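Local coordinates for protein succinylglutamate desuccinylase (Vibrio parahaemolyticus, PDB 2BCO) that probably catalyses the zinc-dependent hydrolysis of N-succinylglutamate to succinate and glutamate, the last step of arginine breakdown by the AST pathway, at residues S75-D79 and D238-R242; K162-F166 and A230-L234; A180-L185 and Q214-M218. All coordinates share one frame; numbering follows the deposited sequence.

Interaction 1: residues S75-D79 and D238-R242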
ATOM      1  N   SER A  75      -7.956   4.757  14.653  1.00 14.27           N
ATOM      2  CA  SER A  75      -7.881   5.985  15.447  1.00 16.64           C
ATOM      3  C   SER A  75      -8.313   7.208  14.634  1.00 17.37           C
ATOM      4  O   SER A  75      -8.846   8.174  15.189  1.00 18.24           O
ATOM      5  CB  SER A  75      -6.462   6.195  15.974  1.00 14.91           C
ATOM      6  OG  SER A  75      -6.057   5.092  16.772  1.00 21.05           O
ATOM      7  N   ILE A  76      -8.080   7.168  13.324  1.00 14.84           N
ATOM      8  CA  ILE A  76      -8.491   8.268  12.456  1.00 12.93           C
ATOM      9  C   ILE A  76     -10.019   8.289  12.374  1.00 13.20           C
ATOM     10  O   ILE A  76     -10.635   9.356  12.421  1.00 13.42           O
ATOM     11  CB  ILE A  76      -7.851   8.133  11.043  1.00  9.17           C
ATOM     12  CG1 ILE A  76      -6.395   8.617  11.113  1.00  8.00           C
ATOM     13  CG2 ILE A  76      -8.631   8.925  10.002  1.00  5.95           C
ATOM     14  CD1 ILE A  76      -5.577   8.312   9.894  1.00  5.90           C
ATOM     15  N   ILE A  77     -10.631   7.112  12.271  1.00 13.65           N
ATOM     16  CA  ILE A  77     -12.085   7.020  12.208  1.00 15.81           C
ATOM     17  C   ILE A  77     -12.660   7.560  13.522  1.00 20.63           C
ATOM     18  O   ILE A  77     -13.618   8.334  13.534  1.00 19.88           O
ATOM     19  CB  ILE A  77     -12.562   5.552  12.035  1.00 17.35           C
ATOM     20  CG1 ILE A  77     -11.978   4.946  10.752  1.00 13.91           C
ATOM     21  CG2 ILE A  77     -14.084   5.498  12.037  1.00 13.27           C
ATOM     22  CD1 ILE A  77     -12.391   5.646   9.495  1.00 17.28           C
ATOM     23  N   LYS A  78     -12.060   7.151  14.630  1.00 24.88           N
ATOM     24  CA  LYS A  78     -12.509   7.592  15.940  1.00 28.01           C
ATOM     25  C   LYS A  78     -12.413   9.110  16.098  1.00 28.74           C
ATOM     26  O   LYS A  78     -13.297   9.733  16.691  1.00 27.00           O
ATOM     27  CB  LYS A  78     -11.687   6.895  17.028  1.00 57.21           C
ATOM     28  CG  LYS A  78     -12.143   7.173  18.454  1.00 64.20           C
ATOM     29  CD  LYS A  78     -11.388   6.295  19.443  1.00 71.47           C
ATOM     30  CE  LYS A  78     -11.617   4.810  19.157  1.00 75.50           C
ATOM     31  NZ  LYS A  78     -10.851   3.920  20.075  1.00 80.17           N
ATOM     32  N   ASP A  79     -11.347   9.706  15.566  1.00 26.78           N
ATOM     33  CA  ASP A  79     -11.169  11.152  15.674  1.00 24.84           C
ATOM     34  C   ASP A  79     -12.096  11.917  14.736  1.00 24.03           C
ATOM     35  O   ASP A  79     -12.551  13.012  15.063  1.00 23.78           O
ATOM     36  CB  ASP A  79      -9.706  11.541  15.417  1.00 25.61           C
ATOM     37  CG  ASP A  79      -8.778  11.089  16.540  1.00 27.01           C
ATOM     38  OD1 ASP A  79      -9.283  10.745  17.633  1.00 25.64           O
ATOM     39  OD2 ASP A  79      -7.544  11.084  16.343  1.00 28.30           O
ATOM     40  N   ASP A 238       1.486   8.973  10.082  1.00  2.53           N
ATOM     41  CA  ASP A 238       0.117   9.209  10.528  1.00  5.86           C
ATOM     42  C   ASP A 238      -0.295  10.678  10.497  1.00  7.22           C
ATOM     43  O   ASP A 238      -1.440  11.000  10.166  1.00  9.75           O
ATOM     44  CB  ASP A 238      -0.067   8.645  11.941  1.00 16.09           C
ATOM     45  CG  ASP A 238      -1.469   8.844  12.473  1.00 16.71           C
ATOM     46  OD1 ASP A 238      -2.418   8.296  11.889  1.00 23.66           O
ATOM     47  OD2 ASP A 238      -1.624   9.555  13.481  1.00 23.51           O
ATOM     48  N   LEU A 239       0.641  11.555  10.851  1.00  9.92           N
ATOM     49  CA  LEU A 239       0.408  12.997  10.868  1.00 11.63           C
ATOM     50  C   LEU A 239       0.279  13.485   9.427  1.00 10.38           C
ATOM     51  O   LEU A 239      -0.577  14.309   9.108  1.00 11.54           O
ATOM     52  CB  LEU A 239       1.581  13.695  11.554  1.00 24.64           C
ATOM     53  CG  LEU A 239       1.345  15.044  12.240  1.00 29.65           C
ATOM     54  CD1 LEU A 239       2.641  15.500  12.900  1.00 28.55           C
ATOM     55  CD2 LEU A 239       0.877  16.072  11.240  1.00 28.77           C
ATOM     56  N   ALA A 240       1.141  12.971   8.559  1.00 15.53           N
ATOM     57  CA  ALA A 240       1.103  13.350   7.153  1.00 16.04           C
ATOM     58  C   ALA A 240      -0.230  12.873   6.565  1.00 16.24           C
ATOM     59  O   ALA A 240      -0.844  13.575   5.769  1.00 19.38           O
ATOM     60  CB  ALA A 240       2.277  12.726   6.401  1.00  3.15           C
ATOM     61  N   LEU A 241      -0.682  11.690   6.976  1.00 14.90           N
ATOM     62  CA  LEU A 241      -1.945  11.157   6.483  1.00 13.76           C
ATOM     63  C   LEU A 241      -3.121  11.966   7.021  1.00 14.80           C
ATOM     64  O   LEU A 241      -4.112  12.173   6.319  1.00 17.01           O
ATOM     65  CB  LEU A 241      -2.097   9.679   6.867  1.00 10.09           C
ATOM     66  CG  LEU A 241      -3.390   8.971   6.452  1.00  8.16           C
ATOM     67  CD1 LEU A 241      -3.568   9.020   4.938  1.00  9.66           C
ATOM     68  CD2 LEU A 241      -3.325   7.543   6.925  1.00 10.01           C
ATOM     69  N   ARG A 242      -3.027  12.425   8.267  1.00 12.23           N
ATOM     70  CA  ARG A 242      -4.110  13.237   8.824  1.00 12.70           C
ATOM     71  C   ARG A 242      -4.157  14.587   8.108  1.00 12.65           C
ATOM     72  O   ARG A 242      -5.235  15.105   7.818  1.00 11.91           O
ATOM     73  CB  ARG A 242      -3.924  13.439  10.334  1.00 11.84           C
ATOM     74  CG  ARG A 242      -4.328  12.216  11.168  1.00 12.57           C
ATOM     75  CD  ARG A 242      -3.751  12.257  12.584  1.00 11.82           C
ATOM     76  NE  ARG A 242      -4.126  11.075  13.350  1.00 13.21           N
ATOM     77  CZ  ARG A 242      -5.294  10.912  13.971  1.00 15.38           C
ATOM     78  NH1 ARG A 242      -6.220  11.867  13.927  1.00 11.18           N
ATOM     79  NH2 ARG A 242      -5.540   9.785  14.629  1.00  8.63           N
TER
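A salt-bridge network of Asp-79, Arg-242 and Asp-238 ties helix 68-81 to helix 235-245 in the catalytic domain, well away from the zinc site. The segment axes stay 12.1 Å apart and cross at -42°, so long side chains do the bridging. Arg-242 reaches over with its chain extended from CG to NE and presents both terminal nitrogens to a single oxygen of Asp-79. Arg-242 NH1 lies 2.9 Å from Asp-79 OD2, meeting its anti lone pair, but the bond is bent to 131°. The second bond, from NH2 to the same OD2, is weak. With the carboxylate and guanidinium planes turned 47° apart, this is a fork on one oxygen rather than a flat, two-oxygen pairing. Gln-85 OE1 takes a further bond from NH1. On the near side, Arg-242 NE donates to Asp-238 OD2 at 2.9 Å, one helical turn back, and this acceptor lies close to the guanidinium plane. The two carboxylates thus hold the arginine from both ends and limit rotation of its head, and they probably offset its charge at this partly buried position. Ile-76 supplies the apolar floor: its CG1 sits over one guanidinium face, 3.8 Å from Arg-242 CZ. Farther out, Ile-76 CD1 passes Asp-238 OD1 and comes to rest 3.8 Å from Leu-241 CD2.

Interaction 2: residues K162-F166 and A230-L234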
ATOM      1  N   LYS A 162      16.875  -1.590   6.076  1.00 18.67           N
ATOM      2  CA  LYS A 162      17.528  -0.368   6.518  1.00 18.25           C
ATOM      3  C   LYS A 162      16.526   0.764   6.326  1.00 16.47           C
ATOM      4  O   LYS A 162      16.732   1.875   6.804  1.00 18.56           O
ATOM      5  CB  LYS A 162      18.811  -0.117   5.719  1.00 26.09           C
ATOM      6  CG  LYS A 162      18.640  -0.125   4.208  1.00 31.11           C
ATOM      7  CD  LYS A 162      19.995  -0.093   3.501  1.00 32.17           C
ATOM      8  CE  LYS A 162      19.826  -0.133   1.986  1.00 32.36           C
ATOM      9  NZ  LYS A 162      21.107  -0.347   1.246  1.00 30.53           N
ATOM     10  N   HIS A 163      15.437   0.466   5.615  1.00 16.66           N
ATOM     11  CA  HIS A 163      14.367   1.432   5.384  1.00 13.49           C
ATOM     12  C   HIS A 163      13.157   0.932   6.172  1.00 14.49           C
ATOM     13  O   HIS A 163      12.430   0.054   5.698  1.00 15.65           O
ATOM     14  CB  HIS A 163      13.996   1.517   3.903  1.00  9.35           C
ATOM     15  CG  HIS A 163      15.112   1.961   3.009  1.00 10.71           C
ATOM     16  ND1 HIS A 163      15.945   3.015   3.318  1.00 10.43           N
ATOM     17  CD2 HIS A 163      15.505   1.520   1.787  1.00  9.92           C
ATOM     18  CE1 HIS A 163      16.802   3.205   2.329  1.00  8.47           C
ATOM     19  NE2 HIS A 163      16.556   2.310   1.387  1.00  8.67           N
ATOM     20  N   TYR A 164      12.951   1.465   7.377  1.00 13.10           N
ATOM     21  CA  TYR A 164      11.827   1.036   8.208  1.00 12.32           C
ATOM     22  C   TYR A 164      10.507   1.225   7.456  1.00 12.78           C
ATOM     23  O   TYR A 164       9.592   0.405   7.576  1.00 13.36           O
ATOM     24  CB  TYR A 164      11.804   1.818   9.520  1.00 17.01           C
ATOM     25  CG  TYR A 164      10.655   1.442  10.423  1.00 15.28           C
ATOM     26  CD1 TYR A 164      10.644   0.226  11.109  1.00 17.61           C
ATOM     27  CD2 TYR A 164       9.572   2.299  10.588  1.00 15.85           C
ATOM     28  CE1 TYR A 164       9.569  -0.125  11.947  1.00 16.02           C
ATOM     29  CE2 TYR A 164       8.495   1.958  11.416  1.00 18.59           C
ATOM     30  CZ  TYR A 164       8.503   0.746  12.096  1.00 17.34           C
ATOM     31  OH  TYR A 164       7.453   0.425  12.931  1.00 19.68           O
ATOM     32  N   THR A 165      10.415   2.319   6.700  1.00 13.94           N
ATOM     33  CA  THR A 165       9.247   2.611   5.872  1.00 12.04           C
ATOM     34  C   THR A 165       9.716   2.837   4.436  1.00 12.05           C
ATOM     35  O   THR A 165      10.809   3.361   4.203  1.00 11.98           O
ATOM     36  CB  THR A 165       8.489   3.901   6.300  1.00 13.13           C
ATOM     37  OG1 THR A 165       9.378   5.025   6.245  1.00 13.61           O
ATOM     38  CG2 THR A 165       7.910   3.760   7.693  1.00 12.95           C
ATOM     39  N   PHE A 166       8.894   2.411   3.485  1.00  6.31           N
ATOM     40  CA  PHE A 166       9.175   2.611   2.072  1.00  5.13           C
ATOM     41  C   PHE A 166       7.898   2.358   1.294  1.00  5.28           C
ATOM     42  O   PHE A 166       6.945   1.806   1.834  1.00  6.13           O
ATOM     43  CB  PHE A 166      10.345   1.731   1.584  1.00  5.09           C
ATOM     44  CG  PHE A 166      10.029   0.263   1.441  1.00  9.44           C
ATOM     45  CD1 PHE A 166       9.532  -0.243   0.241  1.00  8.27           C
ATOM     46  CD2 PHE A 166      10.326  -0.633   2.467  1.00  8.01           C
ATOM     47  CE1 PHE A 166       9.343  -1.622   0.059  1.00 11.53           C
ATOM     48  CE2 PHE A 166      10.138  -2.017   2.293  1.00 12.06           C
ATOM     49  CZ  PHE A 166       9.648  -2.508   1.082  1.00 11.67           C
ATOM     50  N   ALA A 230       4.811  -1.160  17.005  1.00 13.94           N
ATOM     51  CA  ALA A 230       5.733  -0.072  17.340  1.00 14.65           C
ATOM     52  C   ALA A 230       5.151   1.210  16.737  1.00 12.18           C
ATOM     53  O   ALA A 230       5.788   1.872  15.923  1.00 14.55           O
ATOM     54  CB  ALA A 230       7.119  -0.368  16.748  1.00 20.49           C
ATOM     55  N   LEU A 231       3.937   1.547  17.164  1.00 14.62           N
ATOM     56  CA  LEU A 231       3.191   2.703  16.663  1.00 16.03           C
ATOM     57  C   LEU A 231       3.873   4.068  16.600  1.00 16.99           C
ATOM     58  O   LEU A 231       3.607   4.850  15.684  1.00 19.09           O
ATOM     59  CB  LEU A 231       1.877   2.835  17.445  1.00 12.42           C
ATOM     60  CG  LEU A 231       0.597   2.262  16.814  1.00 16.76           C
ATOM     61  CD1 LEU A 231       0.899   1.034  15.981  1.00 12.68           C
ATOM     62  CD2 LEU A 231      -0.404   1.932  17.910  1.00 12.27           C
ATOM     63  N   ASP A 232       4.735   4.359  17.565  1.00 16.37           N
ATOM     64  CA  ASP A 232       5.430   5.641  17.605  1.00 16.47           C
ATOM     65  C   ASP A 232       6.309   5.835  16.379  1.00 14.80           C
ATOM     66  O   ASP A 232       6.491   6.956  15.917  1.00 15.28           O
ATOM     67  CB  ASP A 232       6.254   5.753  18.893  1.00 24.28           C
ATOM     68  CG  ASP A 232       5.374   5.828  20.122  1.00 31.29           C
ATOM     69  OD1 ASP A 232       4.632   6.830  20.240  1.00 34.53           O
ATOM     70  OD2 ASP A 232       5.401   4.887  20.957  1.00 34.73           O
ATOM     71  N   ARG A 233       6.837   4.740  15.848  1.00 13.52           N
ATOM     72  CA  ARG A 233       7.681   4.815  14.665  1.00 13.92           C
ATOM     73  C   ARG A 233       6.857   5.177  13.429  1.00 11.23           C
ATOM     74  O   ARG A 233       7.408   5.393  12.361  1.00 12.65           O
ATOM     75  CB  ARG A 233       8.396   3.476  14.434  1.00 19.56           C
ATOM     76  CG  ARG A 233       9.170   2.968  15.646  1.00 18.91           C
ATOM     77  CD  ARG A 233      10.081   1.797  15.285  1.00 20.24           C
ATOM     78  NE  ARG A 233      11.184   2.214  14.420  1.00 19.91           N
ATOM     79  CZ  ARG A 233      12.186   1.427  14.045  1.00 17.21           C
ATOM     80  NH1 ARG A 233      12.241   0.163  14.458  1.00 18.43           N
ATOM     81  NH2 ARG A 233      13.129   1.901  13.245  1.00 14.81           N
ATOM     82  N   LEU A 234       5.539   5.251  13.574  1.00 12.85           N
ATOM     83  CA  LEU A 234       4.682   5.598  12.441  1.00 15.20           C
ATOM     84  C   LEU A 234       4.027   6.958  12.638  1.00 14.87           C
ATOM     85  O   LEU A 234       3.152   7.351  11.866  1.00 15.70           O
ATOM     86  CB  LEU A 234       3.589   4.540  12.246  1.00 13.00           C
ATOM     87  CG  LEU A 234       4.065   3.148  11.846  1.00 12.37           C
ATOM     88  CD1 LEU A 234       2.873   2.207  11.781  1.00 11.37           C
ATOM     89  CD2 LEU A 234       4.776   3.216  10.490  1.00 12.14           C
TER
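Arg-233 lays its guanidinium flat on the ring of Tyr-164, and this stack carries most of the contact. The planes are only 9° apart, and Arg-233 CZ stands 3.8 Å from the Tyr-164 ring centroid, which makes a cation-pi pair over the face. The head sits above the CD1/CE1 side of the ring, with Arg-233 CZ 3.5 Å from Tyr-164 CD1. A bend at chi3 (68°) turns the arginine chain back to lie over the tyrosine instead of running straight past it. The same face receives a CH-pi contact from Arg-233 CD, 4.1 Å from the Tyr-164 centroid. Closer to the backbone, Arg-233 CB comes within 3.4 Å of Tyr-164 CE2, so the arginine covers the ring with nearly its whole length.

The apolar contacts are slighter. Leu-234 CD2 approaches Tyr-164 CE2 obliquely at 4.0 Å and also reaches Thr-165 CG2. Polar pairing plays no part across the contact: Tyr-164 OH ends 3.7 Å from Ala-230 O, too far for a hydrogen bond.

Leu-234 is the N-cap of helix 235-245 and packs on Ala-68 and Leu-72 of helix 68-81. What results is an arginine-aromatic stack joining the 3-10 turn ahead of that helix to the residue just before strand 165-169, whose first side chain, Thr-165, lies about 6 Å from that of Glu-219, the predicted active-site residue.

Interaction 3: residues A180-L185 and Q214-M218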
ATOM      1  N   ALA A 180       2.204  16.120  -5.894  1.00  9.53           N
ATOM      2  CA  ALA A 180       1.513  15.999  -4.614  1.00  9.57           C
ATOM      3  C   ALA A 180       1.823  14.669  -3.935  1.00  9.90           C
ATOM      4  O   ALA A 180       2.069  14.631  -2.728  1.00 10.90           O
ATOM      5  CB  ALA A 180       0.020  16.150  -4.811  1.00 10.88           C
ATOM      6  N   LEU A 181       1.818  13.581  -4.706  1.00 11.63           N
ATOM      7  CA  LEU A 181       2.114  12.265  -4.142  1.00 10.99           C
ATOM      8  C   LEU A 181       3.511  12.216  -3.537  1.00 10.99           C
ATOM      9  O   LEU A 181       3.687  11.699  -2.438  1.00 14.20           O
ATOM     10  CB  LEU A 181       1.997  11.169  -5.200  1.00  8.08           C
ATOM     11  CG  LEU A 181       2.266   9.764  -4.642  1.00  7.41           C
ATOM     12  CD1 LEU A 181       1.110   9.353  -3.718  1.00  6.72           C
ATOM     13  CD2 LEU A 181       2.422   8.769  -5.761  1.00  4.21           C
ATOM     14  N   VAL A 182       4.495  12.743  -4.264  1.00  8.03           N
ATOM     15  CA  VAL A 182       5.882  12.770  -3.803  1.00  7.08           C
ATOM     16  C   VAL A 182       6.017  13.664  -2.578  1.00  9.29           C
ATOM     17  O   VAL A 182       6.711  13.315  -1.628  1.00 12.52           O
ATOM     18  CB  VAL A 182       6.836  13.266  -4.917  1.00 13.51           C
ATOM     19  CG1 VAL A 182       8.227  13.539  -4.346  1.00 14.11           C
ATOM     20  CG2 VAL A 182       6.933  12.212  -6.008  1.00 10.97           C
ATOM     21  N   ASP A 183       5.357  14.817  -2.597  1.00  8.26           N
ATOM     22  CA  ASP A 183       5.396  15.708  -1.442  1.00 10.72           C
ATOM     23  C   ASP A 183       4.832  14.965  -0.231  1.00  8.66           C
ATOM     24  O   ASP A 183       5.291  15.167   0.894  1.00  7.55           O
ATOM     25  CB  ASP A 183       4.551  16.970  -1.686  1.00  8.88           C
ATOM     26  CG  ASP A 183       5.283  18.018  -2.501  1.00 13.62           C
ATOM     27  OD1 ASP A 183       4.630  19.011  -2.906  1.00 14.33           O
ATOM     28  OD2 ASP A 183       6.505  17.856  -2.733  1.00 12.68           O
ATOM     29  N   PHE A 184       3.827  14.121  -0.471  1.00 12.69           N
ATOM     30  CA  PHE A 184       3.201  13.352   0.603  1.00  9.72           C
ATOM     31  C   PHE A 184       4.213  12.396   1.196  1.00 11.47           C
ATOM     32  O   PHE A 184       4.338  12.307   2.416  1.00 14.38           O
ATOM     33  CB  PHE A 184       1.998  12.548   0.089  1.00 14.01           C
ATOM     34  CG  PHE A 184       1.405  11.613   1.119  1.00 10.58           C
ATOM     35  CD1 PHE A 184       0.813  12.112   2.281  1.00 12.74           C
ATOM     36  CD2 PHE A 184       1.489  10.235   0.958  1.00 12.46           C
ATOM     37  CE1 PHE A 184       0.308  11.244   3.264  1.00 12.96           C
ATOM     38  CE2 PHE A 184       0.986   9.352   1.940  1.00 11.20           C
ATOM     39  CZ  PHE A 184       0.401   9.864   3.093  1.00 12.50           C
ATOM     40  N   LEU A 185       4.933  11.684   0.327  1.00 12.94           N
ATOM     41  CA  LEU A 185       5.955  10.737   0.763  1.00 11.39           C
ATOM     42  C   LEU A 185       6.958  11.437   1.673  1.00 11.13           C
ATOM     43  O   LEU A 185       7.291  10.931   2.745  1.00 11.57           O
ATOM     44  CB  LEU A 185       6.728  10.157  -0.430  1.00 11.27           C
ATOM     45  CG  LEU A 185       6.283   8.927  -1.249  1.00 16.86           C
ATOM     46  CD1 LEU A 185       5.923   7.772  -0.322  1.00 11.90           C
ATOM     47  CD2 LEU A 185       5.109   9.283  -2.119  1.00 19.57           C
ATOM     48  N   GLN A 214      -3.338   8.268  -8.009  1.00  9.38           N
ATOM     49  CA  GLN A 214      -1.983   8.499  -7.503  1.00  6.79           C
ATOM     50  C   GLN A 214      -1.932   7.417  -6.429  1.00  6.92           C
ATOM     51  O   GLN A 214      -2.394   7.599  -5.301  1.00  8.98           O
ATOM     52  CB  GLN A 214      -1.898   9.926  -6.946  1.00  3.67           C
ATOM     53  CG  GLN A 214      -2.106  10.958  -8.072  1.00 11.64           C
ATOM     54  CD  GLN A 214      -2.499  12.349  -7.593  1.00 13.18           C
ATOM     55  OE1 GLN A 214      -1.647  13.151  -7.228  1.00 14.47           O
ATOM     56  NE2 GLN A 214      -3.805  12.633  -7.585  1.00 11.95           N
ATOM     57  N   ALA A 215      -1.394   6.267  -6.810  1.00  9.50           N
ATOM     58  CA  ALA A 215      -1.387   5.115  -5.932  1.00  9.38           C
ATOM     59  C   ALA A 215      -0.052   4.595  -5.437  1.00 11.87           C
ATOM     60  O   ALA A 215       0.969   4.676  -6.115  1.00 10.03           O
ATOM     61  CB  ALA A 215      -2.146   3.990  -6.615  1.00  6.49           C
ATOM     62  N   LEU A 216      -0.082   4.038  -4.236  1.00  7.93           N
ATOM     63  CA  LEU A 216       1.117   3.472  -3.657  1.00  8.57           C
ATOM     64  C   LEU A 216       0.764   2.295  -2.787  1.00  6.95           C
ATOM     65  O   LEU A 216      -0.343   2.193  -2.260  1.00 11.65           O
ATOM     66  CB  LEU A 216       1.837   4.482  -2.758  1.00  7.78           C
ATOM     67  CG  LEU A 216       2.329   5.846  -3.232  1.00  9.34           C
ATOM     68  CD1 LEU A 216       2.606   6.709  -1.996  1.00  4.05           C
ATOM     69  CD2 LEU A 216       3.582   5.684  -4.089  1.00  6.05           C
ATOM     70  N   THR A 217       1.733   1.412  -2.632  1.00 10.05           N
ATOM     71  CA  THR A 217       1.606   0.295  -1.721  1.00 10.36           C
ATOM     72  C   THR A 217       2.641   0.768  -0.708  1.00 10.34           C
ATOM     73  O   THR A 217       3.807   0.951  -1.054  1.00 10.74           O
ATOM     74  CB  THR A 217       2.058  -1.017  -2.353  1.00  7.74           C
ATOM     75  OG1 THR A 217       1.168  -1.345  -3.425  1.00 10.90           O
ATOM     76  CG2 THR A 217       2.040  -2.139  -1.311  1.00 10.63           C
HETATM   77  N   MSE A 218       2.219   1.008   0.523  1.00 10.74           N
HETATM   78  CA  MSE A 218       3.146   1.494   1.537  1.00 11.81           C
HETATM   79  C   MSE A 218       3.498   0.453   2.605  1.00 11.36           C
HETATM   80  O   MSE A 218       2.616  -0.111   3.253  1.00 13.61           O
HETATM   81  CB  MSE A 218       2.563   2.760   2.186  1.00  7.17           C
HETATM   82  CG  MSE A 218       2.262   3.868   1.177  1.00  7.86           C
HETATM   83 SE   MSE A 218       1.395   5.440   1.912  1.00 29.94          SE
HETATM   84  CE  MSE A 218       2.989   6.433   2.368  1.00 17.40           C
TER
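Helix 180-185 and strand 214-218 run in roughly the same direction, their N-to-C vectors 35° apart and their axes 9.5 Å apart at closest approach. They diverge along the way: the CA atoms of Leu-181 and Gln-214 are 6.5 Å apart, whereas those of Leu-185 and Met-218 are separated by 9.7 Å, and Phe-184 and Met-218 span the wider end. Leu-216 is the centre of the packing. Leu-181 and Leu-185, one helical turn apart, both meet it tip to tip: Leu-216 CD1 lies 3.5 Å from Leu-181 CD1 and also meets the end of Leu-185, 3.9 Å from Leu-185 CD1. The other branch of Leu-216, CD2, rests on Leu-181 CD2, so that the two leucine forks mesh on both prongs.

At the wider end Met-218, present as selenomethionine, bends at chi3 (90°) and brings its methyl group CE to 3.6 Å from Phe-184 CE2. The SE of Met-218 lies in the plane of the Phe-184 ring, 5.3 Å from the centroid, a Met-aromatic contact made at the ring edge. The same CE also touches Leu-185 CD1. At the narrow end the apolar packing gives way to Gln-214, whose OE1 grazes Ala-180 CB but bonds to Ser-178 OG, while its NE2 is held by Arg-149 O.

Strand 214-220 pairs with strands 149-157 and 165-169, and helix 179-188 covers it here; Phe-184 also packs on Phe-237, Ala-240 and Leu-244 of helix 235-245, and Met-218 also touches Phe-237.

All three contacts belong to the catalytic domain, and their chemistry follows their depth. Interaction 3 is buried and almost entirely apolar across its helix-strand interface, with the side chain of Met-218 about 9 Å from the zinc ion. Interactions 1 and 2 are only partly buried and use arginine, but differently: in interaction 1 the guanidinium is gripped by carboxylates between two helices, whereas in interaction 2 it lies on an aromatic face, with no hydrogen bond between the two segments. Helix 235-245 connects them, since its N-cap lies in interaction 2, its middle makes interaction 1, and the backbone at Ala-240 packs against Phe-184 of interaction 3. Interactions 2 and 3 also share a sheet, through neighbouring strands 165-169 and 214-220.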